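PDB 5US7: minor capsid protein VP1, which builds the T=1 icosahedral capsid of human bocavirus 3, its longest form probably also carrying a phospholipase A2-like region at the N-terminus. Local coordinates for residues V156-D161 against E234-N239; H198-M203 against A332-G337; D406-T411 against T523-C528. All blocks are in the same frame, centred on the assembly; numbering follows the deposited sequence.

Interaction 1. Residues V156-D161 against E234-N239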
# COMPACT_ATOMS: atom_id res chain seq x y z
N VAL A 156 6.38 -67.07 -70.91
CA VAL A 156 7.67 -67.73 -70.79
C VAL A 156 7.95 -67.97 -69.31
O VAL A 156 7.86 -67.04 -68.51
CB VAL A 156 8.80 -66.89 -71.41
CG1 VAL A 156 10.12 -67.51 -71.11
CG2 VAL A 156 8.63 -66.81 -72.88
N HIS A 157 8.28 -69.20 -68.96
CA HIS A 157 8.57 -69.54 -67.58
C HIS A 157 10.04 -69.31 -67.29
O HIS A 157 10.90 -69.69 -68.08
CB HIS A 157 8.24 -71.00 -67.29
CG HIS A 157 6.81 -71.35 -67.52
ND1 HIS A 157 6.33 -72.63 -67.41
CD2 HIS A 157 5.76 -70.59 -67.89
CE1 HIS A 157 5.04 -72.64 -67.67
NE2 HIS A 157 4.67 -71.41 -67.96
N ILE A 158 10.32 -68.68 -66.16
CA ILE A 158 11.69 -68.40 -65.76
C ILE A 158 11.86 -68.77 -64.30
O ILE A 158 11.17 -68.21 -63.44
CB ILE A 158 12.07 -66.93 -65.99
CG1 ILE A 158 12.10 -66.64 -67.48
CG2 ILE A 158 13.42 -66.66 -65.40
CD1 ILE A 158 12.32 -65.21 -67.81
N PHE A 159 12.77 -69.68 -64.03
CA PHE A 159 13.03 -70.17 -62.69
C PHE A 159 14.51 -70.09 -62.40
O PHE A 159 15.33 -70.59 -63.18
CB PHE A 159 12.53 -71.60 -62.54
CG PHE A 159 12.93 -72.24 -61.28
CD1 PHE A 159 12.36 -71.87 -60.09
CD2 PHE A 159 13.88 -73.24 -61.27
CE1 PHE A 159 12.74 -72.45 -58.92
CE2 PHE A 159 14.26 -73.83 -60.10
CZ PHE A 159 13.69 -73.43 -58.93
N CYS A 160 14.87 -69.44 -61.30
CA CYS A 160 16.24 -69.40 -60.82
C CYS A 160 16.32 -70.29 -59.59
O CYS A 160 15.71 -69.98 -58.56
CB CYS A 160 16.68 -67.98 -60.48
SG CYS A 160 18.39 -67.88 -59.93
N ASP A 161 17.06 -71.39 -59.70
CA ASP A 161 17.16 -72.32 -58.59
C ASP A 161 17.72 -71.63 -57.35
O ASP A 161 16.97 -71.31 -56.43
CB ASP A 161 18.04 -73.51 -58.99
CG ASP A 161 18.04 -74.61 -57.97
OD1 ASP A 161 17.31 -74.50 -56.96
OD2 ASP A 161 18.75 -75.61 -58.19
N GLU A 234 7.31 -57.74 -69.98
CA GLU A 234 7.79 -57.93 -68.62
C GLU A 234 9.27 -58.30 -68.63
O GLU A 234 9.88 -58.48 -69.69
CB GLU A 234 6.96 -59.01 -67.92
CG GLU A 234 5.53 -58.58 -67.66
CD GLU A 234 4.69 -59.71 -67.12
OE1 GLU A 234 5.12 -60.87 -67.20
OE2 GLU A 234 3.59 -59.43 -66.59
N SER A 235 9.84 -58.43 -67.44
CA SER A 235 11.25 -58.73 -67.29
C SER A 235 11.49 -59.38 -65.94
O SER A 235 10.66 -59.30 -65.03
CB SER A 235 12.10 -57.47 -67.40
OG SER A 235 11.83 -56.59 -66.34
N ALA A 236 12.65 -60.01 -65.82
CA ALA A 236 13.06 -60.65 -64.58
C ALA A 236 14.51 -60.30 -64.32
O ALA A 236 15.32 -60.24 -65.25
CB ALA A 236 12.90 -62.17 -64.67
N GLU A 237 14.85 -60.07 -63.05
CA GLU A 237 16.22 -59.82 -62.67
C GLU A 237 16.59 -60.69 -61.48
O GLU A 237 15.75 -61.04 -60.66
CB GLU A 237 16.46 -58.36 -62.32
CG GLU A 237 15.75 -57.88 -61.09
CD GLU A 237 15.97 -56.40 -60.85
OE1 GLU A 237 16.89 -55.83 -61.47
OE2 GLU A 237 15.22 -55.81 -60.04
N PHE A 238 17.87 -61.04 -61.41
CA PHE A 238 18.37 -61.94 -60.38
C PHE A 238 19.69 -61.40 -59.86
O PHE A 238 20.46 -60.81 -60.60
CB PHE A 238 18.56 -63.35 -60.92
CG PHE A 238 17.32 -63.92 -61.53
CD1 PHE A 238 16.36 -64.52 -60.75
CD2 PHE A 238 17.12 -63.85 -62.89
CE1 PHE A 238 15.23 -65.03 -61.31
CE2 PHE A 238 15.99 -64.37 -63.45
CZ PHE A 238 15.05 -64.96 -62.66
N ASN A 239 19.93 -61.62 -58.58
CA ASN A 239 21.17 -61.21 -57.95
C ASN A 239 21.88 -62.42 -57.37
O ASN A 239 21.24 -63.38 -56.93
CB ASN A 239 20.93 -60.19 -56.85
CG ASN A 239 20.56 -58.85 -57.39
OD1 ASN A 239 21.42 -58.09 -57.82
ND2 ASN A 239 19.27 -58.54 -57.38

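Interaction 2. Residues H198-M203 against A332-G337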
# COMPACT_ATOMS: atom_id res chain seq x y z
N HIS A 198 23.39 -96.18 -64.76
CA HIS A 198 22.56 -97.11 -65.51
C HIS A 198 22.93 -98.55 -65.18
O HIS A 198 22.05 -99.38 -64.94
CB HIS A 198 22.68 -96.84 -67.00
CG HIS A 198 21.76 -97.67 -67.83
ND1 HIS A 198 22.07 -98.94 -68.24
CD2 HIS A 198 20.52 -97.42 -68.31
CE1 HIS A 198 21.08 -99.44 -68.95
NE2 HIS A 198 20.12 -98.53 -69.00
N GLU A 199 24.22 -98.86 -65.17
CA GLU A 199 24.69 -100.01 -64.41
C GLU A 199 24.33 -99.78 -62.96
O GLU A 199 24.08 -98.65 -62.55
CB GLU A 199 26.20 -100.16 -64.57
CG GLU A 199 26.62 -100.55 -65.96
CD GLU A 199 26.17 -101.94 -66.30
OE1 GLU A 199 26.30 -102.79 -65.40
OE2 GLU A 199 25.68 -102.18 -67.42
N LEU A 200 24.28 -100.85 -62.17
CA LEU A 200 23.79 -100.67 -60.80
C LEU A 200 22.37 -100.14 -60.85
O LEU A 200 22.17 -98.93 -60.75
CB LEU A 200 24.67 -99.71 -59.99
CG LEU A 200 25.95 -100.11 -59.29
CD1 LEU A 200 27.03 -100.44 -60.28
CD2 LEU A 200 26.40 -98.96 -58.41
N ALA A 201 21.38 -101.04 -60.97
CA ALA A 201 20.04 -100.81 -61.51
C ALA A 201 19.99 -100.82 -63.03
O ALA A 201 19.34 -99.96 -63.63
CB ALA A 201 19.45 -99.49 -61.01
N GLU A 202 20.67 -101.78 -63.64
CA GLU A 202 20.46 -102.07 -65.05
C GLU A 202 18.95 -102.26 -65.33
O GLU A 202 18.43 -101.56 -66.19
CB GLU A 202 21.26 -103.30 -65.50
CG GLU A 202 22.76 -103.17 -65.47
CD GLU A 202 23.41 -104.51 -65.69
OE1 GLU A 202 22.72 -105.53 -65.52
OE2 GLU A 202 24.59 -104.56 -66.07
N MET A 203 18.23 -103.17 -64.66
CA MET A 203 18.75 -104.26 -63.82
C MET A 203 18.56 -105.54 -64.63
O MET A 203 17.61 -105.65 -65.40
CB MET A 203 18.02 -104.35 -62.48
CG MET A 203 16.61 -104.87 -62.59
SD MET A 203 15.67 -104.62 -61.09
CE MET A 203 15.08 -102.96 -61.36
N ALA A 332 34.06 -99.15 -67.37
CA ALA A 332 33.66 -97.83 -67.84
C ALA A 332 32.29 -97.43 -67.31
O ALA A 332 32.12 -96.32 -66.79
CB ALA A 332 33.67 -97.80 -69.37
N GLY A 333 31.30 -98.32 -67.42
CA GLY A 333 29.95 -97.99 -67.01
C GLY A 333 29.80 -97.70 -65.53
O GLY A 333 28.87 -96.99 -65.14
N VAL A 334 30.69 -98.23 -64.70
CA VAL A 334 30.56 -98.05 -63.26
C VAL A 334 31.11 -96.70 -62.81
O VAL A 334 30.62 -96.12 -61.84
CB VAL A 334 31.26 -99.21 -62.54
CG1 VAL A 334 31.25 -99.01 -61.05
CG2 VAL A 334 30.59 -100.52 -62.90
N SER A 335 32.11 -96.16 -63.51
CA SER A 335 32.91 -95.06 -63.00
C SER A 335 33.02 -93.95 -64.03
O SER A 335 32.65 -94.10 -65.20
CB SER A 335 34.29 -95.57 -62.58
OG SER A 335 34.91 -96.26 -63.65
N SER A 336 33.53 -92.80 -63.57
CA SER A 336 33.55 -91.56 -64.34
C SER A 336 34.93 -91.25 -64.92
O SER A 336 35.07 -91.05 -66.13
CB SER A 336 33.07 -90.40 -63.47
OG SER A 336 33.98 -90.17 -62.41
N GLY A 337 35.93 -91.14 -64.07
CA GLY A 337 37.29 -90.83 -64.48
C GLY A 337 37.70 -89.42 -64.14
O GLY A 337 36.92 -88.47 -64.26

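Interaction 3. Residues D406-T411 against T523-C528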
# COMPACT_ATOMS: atom_id res chain seq x y z
N ASP A 406 50.67 -74.21 -56.47
CA ASP A 406 49.67 -73.22 -56.82
C ASP A 406 48.72 -73.82 -57.83
O ASP A 406 49.05 -74.77 -58.54
CB ASP A 406 50.29 -71.94 -57.35
CG ASP A 406 51.12 -72.17 -58.56
OD1 ASP A 406 51.34 -73.35 -58.89
OD2 ASP A 406 51.57 -71.18 -59.18
N ARG A 407 47.52 -73.25 -57.89
CA ARG A 407 46.46 -73.83 -58.69
C ARG A 407 46.79 -73.71 -60.17
O ARG A 407 47.65 -72.93 -60.58
CB ARG A 407 45.14 -73.15 -58.37
CG ARG A 407 44.83 -73.17 -56.90
CD ARG A 407 43.47 -72.60 -56.63
NE ARG A 407 42.44 -73.50 -57.12
CZ ARG A 407 41.64 -73.24 -58.15
NH1 ARG A 407 41.75 -72.10 -58.81
NH2 ARG A 407 40.74 -74.13 -58.52
N TYR A 408 46.11 -74.52 -60.97
CA TYR A 408 46.34 -74.53 -62.40
C TYR A 408 46.24 -73.12 -62.97
O TYR A 408 45.28 -72.40 -62.66
CB TYR A 408 45.30 -75.43 -63.08
CG TYR A 408 45.41 -75.46 -64.57
CD1 TYR A 408 46.36 -76.23 -65.20
CD2 TYR A 408 44.56 -74.71 -65.36
CE1 TYR A 408 46.47 -76.26 -66.55
CE2 TYR A 408 44.66 -74.73 -66.72
CZ TYR A 408 45.61 -75.51 -67.32
OH TYR A 408 45.72 -75.54 -68.69
N PRO A 409 47.21 -72.68 -63.78
CA PRO A 409 47.13 -71.32 -64.32
C PRO A 409 45.92 -71.17 -65.22
O PRO A 409 45.76 -71.89 -66.21
CB PRO A 409 48.44 -71.20 -65.11
CG PRO A 409 48.77 -72.58 -65.48
CD PRO A 409 48.35 -73.42 -64.32
N VAL A 410 45.09 -70.18 -64.91
CA VAL A 410 43.82 -70.03 -65.58
C VAL A 410 44.12 -69.43 -66.95
O VAL A 410 45.26 -69.06 -67.23
CB VAL A 410 42.88 -69.15 -64.72
CG1 VAL A 410 41.56 -68.92 -65.35
CG2 VAL A 410 42.67 -69.80 -63.39
N THR A 411 43.11 -69.33 -67.80
CA THR A 411 43.25 -68.64 -69.07
C THR A 411 41.89 -68.01 -69.37
O THR A 411 40.93 -68.19 -68.62
CB THR A 411 43.72 -69.59 -70.17
OG1 THR A 411 44.10 -68.83 -71.32
CG2 THR A 411 42.62 -70.53 -70.57
N THR A 523 45.18 -69.87 -81.76
CA THR A 523 45.56 -71.22 -82.17
C THR A 523 46.18 -72.01 -81.03
O THR A 523 45.89 -73.20 -80.88
CB THR A 523 46.52 -71.16 -83.35
OG1 THR A 523 47.69 -70.42 -82.97
CG2 THR A 523 45.86 -70.49 -84.53
N THR A 524 47.04 -71.39 -80.24
CA THR A 524 47.80 -72.12 -79.24
C THR A 524 47.87 -71.29 -77.96
O THR A 524 47.18 -70.28 -77.81
CB THR A 524 49.21 -72.44 -79.74
OG1 THR A 524 49.89 -71.22 -80.06
CG2 THR A 524 49.18 -73.35 -80.97
N TRP A 525 48.68 -71.77 -77.04
CA TRP A 525 49.28 -70.99 -75.97
C TRP A 525 50.43 -70.19 -76.59
O TRP A 525 50.95 -70.60 -77.62
CB TRP A 525 49.77 -71.94 -74.88
CG TRP A 525 48.67 -72.57 -74.14
CD1 TRP A 525 47.79 -73.47 -74.64
CD2 TRP A 525 48.43 -72.50 -72.74
NE1 TRP A 525 46.94 -73.89 -73.66
CE2 TRP A 525 47.32 -73.32 -72.47
CE3 TRP A 525 49.02 -71.81 -71.69
CZ2 TRP A 525 46.79 -73.46 -71.21
CZ3 TRP A 525 48.49 -71.95 -70.43
CH2 TRP A 525 47.38 -72.76 -70.20
N ASP A 526 50.84 -69.07 -76.00
CA ASP A 526 50.27 -68.54 -74.78
C ASP A 526 49.22 -67.49 -75.07
O ASP A 526 48.72 -66.85 -74.15
CB ASP A 526 51.36 -67.95 -73.89
CG ASP A 526 52.27 -69.00 -73.30
OD1 ASP A 526 51.90 -70.20 -73.32
OD2 ASP A 526 53.35 -68.64 -72.79
N MET A 527 48.89 -67.27 -76.34
CA MET A 527 47.69 -66.51 -76.61
C MET A 527 46.51 -67.26 -76.01
O MET A 527 46.50 -68.48 -75.95
CB MET A 527 47.52 -66.28 -78.12
CG MET A 527 47.24 -67.50 -78.94
SD MET A 527 47.38 -67.22 -80.72
CE MET A 527 49.10 -67.60 -81.00
N CYS A 528 45.51 -66.50 -75.57
CA CYS A 528 44.55 -66.78 -74.49
C CYS A 528 45.08 -66.28 -73.16
O CYS A 528 44.32 -66.22 -72.19
CB CYS A 528 44.18 -68.27 -74.35
SG CYS A 528 43.36 -69.03 -75.76

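Interaction 1. Residues V156-D161 against E234-N239
Phe-238 sends its ring across from residues 234-239 to meet Cys-160 and Ile-158, two residues whose side chains project from strand 156-160 toward it. The two partners divide the ring between them. Cys-160 CB lies 3.4 Å from Phe-238 CE1 and approaches obliquely, while Ile-158 CG2 comes in at the ring edge, close to the ring plane, 3.6 Å from Phe-238 CZ. The cysteine adds a sulfur-aromatic contact: its SG, held anti to the backbone N (chi1 -178°), is 4.6 Å from the centroid of the Phe-238 ring and lies 35° off the ring normal. On the aromatic side, a chi1 of -56° swings the phenylalanine ring back along its strand, which is how CZ comes to reach Ile-158 while CE1 stays against Cys-160.

This is a small piece of the parvovirus jelly roll, in which two four-stranded beta-sheets face each other. Strand 156-160 pairs with strands 228-230 and 445-449 in one sheet, and the strand that starts at Ala-236 pairs with strand 119-138 in the other. The two short strand segments run nearly parallel, 8° apart, at an axis separation of 9.3 Å, a gap bridged by side chains alone. Further back along both strands the packing thins, because Ala-236 offers only its CB, 4.4 Å from Ile-158 CD1. Residues of the flanking strands complete this apolar layer: Ile-445 packs on Phe-238, Ile-131 and Leu-230 touch Ile-158, and Leu-230 also lies against Ala-236.

Interaction 2. Residues H198-M203 against A332-G337
Glu-199 and Gly-333 mark the place where the two backbones come nearest, with Glu-199 CA and Gly-333 CA 6.2 Å apart. Both segments belong to the long loops that the parvovirus capsid protein inserts between the strands of its jelly roll. Residues 198-203 lie in the connection that follows strand 185-190 and leads to helix 210-215. Residues 332-337 lie in the large insertion between strands 236-248 and 445-449, where the chain forms a short, weakly bonded helix at about 332-334. Ser-335 N donates to Ala-332 O over 3.3 Å, and the chain runs on in irregular form to Gly-337, whose backbone is hydrogen-bonded to a neighbouring subunit.

Having no side chain, Gly-333 meets Glu-199 with its main chain. Glu-199 CB faces it, 4.2 Å from Gly-333 O, and CG of the glutamate is 4.3 Å from Gly-333 CA. The rest of the glutamate does not continue across. Its chain bends at chi2 (-67°), which carries the carboxylate back to lie beside that of Glu-202 in its own loop. Elsewhere in this loop, Ala-201 and Met-203 rest on Ala-214 of helix 210-215, so one short segment joins that helix to the large insertion.

The second meeting point, one residue further along each chain, is purely apolar. Val-334 holds CG1 anti to its backbone N (chi1 176°) and presents its other methyl to the leucine, with Leu-200 CD1 4.4 Å from Val-334 CG2.

Interaction 3. Residues D406-T411 against T523-C528
Tyr-408 and Trp-525 extend toward each other from opposite directions, and they meet through the phenol oxygen of one and the benzo edge of the other. Tyr-408 OH lies near the plane of the indole, 3.4 Å from Trp-525 CZ2 and 3.6 Å from Trp-525 CH2. The two ring planes are steeply inclined, at about 79°. Anti placement of Tyr-408 CG to the backbone N (chi1 177°) carries the phenol outward to this edge. Pro-409 packs on the tyrosine: its CD sits 3.5 Å above the Tyr-408 ring plane, toward the rim, and Pro-409 O also faces the indole edge, 4.4 Å from Trp-525 CH2.

Thr-411 makes the polar link. It donates from OG1 to Cys-528 O over 2.8 Å, arriving from above the carbonyl plane with a C=O...donor angle of 105° and thus off the lone-pair directions. Backbone hydrogen bonds of the residues flanking Thr-411 continue the link, Arg-412 with Cys-528 and Val-410 with Val-531. The contact thereby fastens the C-terminal segment that follows strand 466-482, the last strand of the jelly roll, to the large insertion between strands 236-248 and 445-449.

Each aromatic also has a polar partner outside the two segments. Tyr-408 OH is hydrogen-bonded to Ser-371 OG, and Trp-525 NE1 makes a weak bond to Ile-370 O. Chemically, then, the phenol oxygen and the indole N-H find polar partners in loop 370-371, the contact between the rings rests on van der Waals packing, and Thr-411 supplies a hydrogen bond that is short but poorly aligned with the carbonyl.

How the interactions relate
The three contacts illustrate how a capsid protein of this family is held together at separate levels. Interaction 1 joins the two sheets of the jelly roll, interaction 2 joins two of its loop insertions, and interaction 3 binds the C-terminal segment to the largest of those insertions. They are independent in space: their centres lie 34 to 36 Å apart, and the closest pair, interactions 2 and 3, still has about 15 Å between nearest atoms. Along the chain, interactions 1 and 2 interleave, whereas interaction 3 opens after both have closed. Each has neighbouring subunits at its borders; in interaction 3, Asp-424 of one such subunit accepts a hydrogen bond from the backbone N of Arg-407.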